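Local coordinates for alpha-1,3-glucanase (Paenibacillus glycanilyticus, PDB 6K0P), which hydrolyses alpha-1,3-glucan as a family 87 glycoside hydrolase, captured here as an engineered catalytic-domain variant in complex with nigerose, at residues 390-395 with 418-423. The protein carries 1 engineered substitution. Numbering follows the deposited sequence.
With GLC (alpha-D-glucopyranose), chain C; GLC (alpha-D-glucopyranose), chain B; ACY (acetic acid), chain L.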
# COMPACT_ATOMS: atom_id res chain seq x y z
N ALA A 390 7.08 -3.22 -5.66
CA ALA A 390 8.44 -2.92 -6.08
C ALA A 390 9.33 -4.13 -5.88
O ALA A 390 9.34 -4.73 -4.80
CB ALA A 390 9.01 -1.72 -5.31
N VAL A 391 10.09 -4.48 -6.91
CA VAL A 391 11.02 -5.59 -6.84
C VAL A 391 12.39 -5.09 -7.28
O VAL A 391 12.55 -4.56 -8.39
CB VAL A 391 10.55 -6.82 -7.65
CG1 VAL A 391 10.31 -6.49 -9.11
CG2 VAL A 391 11.52 -7.98 -7.49
N TYR A 392 13.37 -5.21 -6.39
CA TYR A 392 14.72 -4.74 -6.61
C TYR A 392 15.63 -5.96 -6.66
O TYR A 392 16.04 -6.49 -5.62
CB TYR A 392 15.13 -3.78 -5.49
CG TYR A 392 14.19 -2.60 -5.30
CD1 TYR A 392 14.33 -1.44 -6.07
CD2 TYR A 392 13.17 -2.63 -4.35
CE1 TYR A 392 13.47 -0.36 -5.89
CE2 TYR A 392 12.33 -1.55 -4.17
CZ TYR A 392 12.47 -0.43 -4.94
OH TYR A 392 11.62 0.64 -4.76
N GLY A 393 15.93 -6.43 -7.88
CA GLY A 393 16.73 -7.63 -8.05
C GLY A 393 16.01 -8.88 -7.56
O GLY A 393 14.81 -8.89 -7.30
N GLY A 394 16.78 -9.95 -7.43
CA GLY A 394 16.27 -11.22 -6.95
C GLY A 394 16.20 -12.24 -8.07
O GLY A 394 16.49 -11.94 -9.24
N SER A 395 15.81 -13.45 -7.70
CA SER A 395 15.69 -14.54 -8.67
C SER A 395 14.55 -15.45 -8.25
O SER A 395 14.39 -15.73 -7.06
CB SER A 395 17.01 -15.32 -8.79
OG SER A 395 16.96 -16.27 -9.85
N TYR A 418 18.79 -1.18 -9.70
CA TYR A 418 19.67 -0.21 -9.05
C TYR A 418 20.04 -0.69 -7.65
O TYR A 418 19.21 -1.21 -6.91
CB TYR A 418 19.00 1.17 -8.99
CG TYR A 418 19.92 2.23 -8.42
CD1 TYR A 418 21.16 2.46 -8.98
CD2 TYR A 418 19.55 2.95 -7.30
CE1 TYR A 418 22.02 3.42 -8.45
CE2 TYR A 418 20.39 3.91 -6.77
CZ TYR A 418 21.62 4.13 -7.34
OH TYR A 418 22.45 5.08 -6.80
N SER A 419 21.32 -0.53 -7.30
CA SER A 419 21.84 -1.07 -6.04
C SER A 419 21.54 -0.20 -4.82
O SER A 419 21.57 -0.71 -3.70
CB SER A 419 23.35 -1.28 -6.14
OG SER A 419 24.05 -0.04 -6.09
N PHE A 420 21.25 1.08 -5.02
CA PHE A 420 21.10 2.05 -3.93
C PHE A 420 22.32 2.10 -3.02
O PHE A 420 22.22 2.51 -1.85
CB PHE A 420 19.81 1.82 -3.13
CG PHE A 420 18.55 1.98 -3.95
CD1 PHE A 420 18.07 0.93 -4.71
CD2 PHE A 420 17.86 3.18 -3.95
CE1 PHE A 420 16.91 1.07 -5.46
CE2 PHE A 420 16.70 3.33 -4.70
CZ PHE A 420 16.23 2.27 -5.46
N GLY A 421 23.48 1.69 -3.53
CA GLY A 421 24.69 1.66 -2.73
C GLY A 421 24.89 0.42 -1.89
O GLY A 421 25.93 0.30 -1.23
N TYR A 422 23.93 -0.50 -1.89
CA TYR A 422 24.05 -1.72 -1.11
C TYR A 422 24.74 -2.82 -1.93
O TYR A 422 25.01 -2.67 -3.12
CB TYR A 422 22.67 -2.17 -0.62
CG TYR A 422 21.98 -1.14 0.24
CD1 TYR A 422 22.37 -0.92 1.56
CD2 TYR A 422 20.93 -0.37 -0.25
CE1 TYR A 422 21.75 0.03 2.35
CE2 TYR A 422 20.29 0.58 0.54
CZ TYR A 422 20.71 0.77 1.84
OH TYR A 422 20.08 1.72 2.62
N ASN A 423 25.03 -3.93 -1.26
CA ASN A 423 25.76 -5.04 -1.88
C ASN A 423 24.75 -5.99 -2.51
O ASN A 423 24.12 -6.80 -1.81
CB ASN A 423 26.61 -5.74 -0.83
CG ASN A 423 27.48 -6.83 -1.43
OD1 ASN A 423 27.55 -7.01 -2.64
ND2 ASN A 423 28.17 -7.57 -0.56
C1 GLC C . 18.94 7.31 -6.98
C2 GLC C . 18.50 7.01 -5.55
C3 GLC C . 18.89 8.16 -4.63
C4 GLC C . 20.36 8.49 -4.79
C5 GLC C . 20.74 8.69 -6.26
C6 GLC C . 22.25 8.84 -6.41
O2 GLC C . 17.11 6.78 -5.50
O3 GLC C . 18.61 7.80 -3.30
O4 GLC C . 20.67 9.67 -4.07
O5 GLC C . 20.33 7.58 -7.03
O6 GLC C . 22.58 8.97 -7.78
C1 GLC B . 16.24 -0.28 7.05
C2 GLC B . 17.03 -0.74 8.27
C3 GLC B . 18.48 -0.30 8.11
C4 GLC B . 19.05 -0.81 6.80
C5 GLC B . 18.15 -0.38 5.64
C6 GLC B . 18.62 -0.88 4.28
O2 GLC B . 16.47 -0.14 9.43
O3 GLC B . 19.25 -0.75 9.21
O4 GLC B . 20.35 -0.29 6.62
O5 GLC B . 16.83 -0.84 5.88
O6 GLC B . 18.74 -2.29 4.28
C ACY L . 19.99 -17.90 -9.62
O ACY L . 18.77 -18.20 -9.36
OXT ACY L . 20.37 -16.96 -10.31
CH3 ACY L . 21.00 -18.88 -8.97
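Tyr392 ends strand 389-392 of a right-handed parallel beta-helix, the fold of the pectate-lyase-like clan, and its CA lies 7.1 Å from that of Tyr418, which enters the loop leaving the parallel neighbouring strand 409-416. Backbone hydrogen bonds of Val391 with Thr414 and Ser416 join the two strands; no hydrogen bond links 390-395 directly to 418-423. The loop folds back in a type I' turn from Ser419 to Tyr422, closed by Tyr422 N to Ser419 O at 3.0 Å. Ser419 OG also accepts a hydrogen bond from Gly421 N, an ST turn, and is hydrogen-bonded to Asp471 as well. At the backbone angles of Gly421 a side chain would jam against the carbonyl O of Phe420.

The contact itself is a surface meeting of two rings, an offset edge-to-face pair with planes at 86° and centroids 5.5 Å apart. Phe420 brings its edge, CE1 and CZ, to the face of Tyr392, CE1 touching CD1 of the tyrosine at 3.7 Å. The Phe420 ring is carried to this place with CG anti to the carbonyl carbon (chi1 -62°), and Tyr418 CD2 lies over its centre, 3.5 Å above the plane. Tyr392 is held from its other end by a hydrogen bond from OH to Asp355, while Phe360 meets its ring at a slant.

With an alanine in place of Phe420, the face of Tyr392 would probably lose its edge partner, and a gap is likely to open beside the glucose of chain C. Tyr418 and Phe420 both line that sugar's pocket, whereas Tyr422 belongs to the neighbouring one, its OH 3.4 Å from C6 of the chain B glucose. Next to CZ on the Phe420 ring, CE2 approaches O2 of the chain C glucose at 3.6 Å.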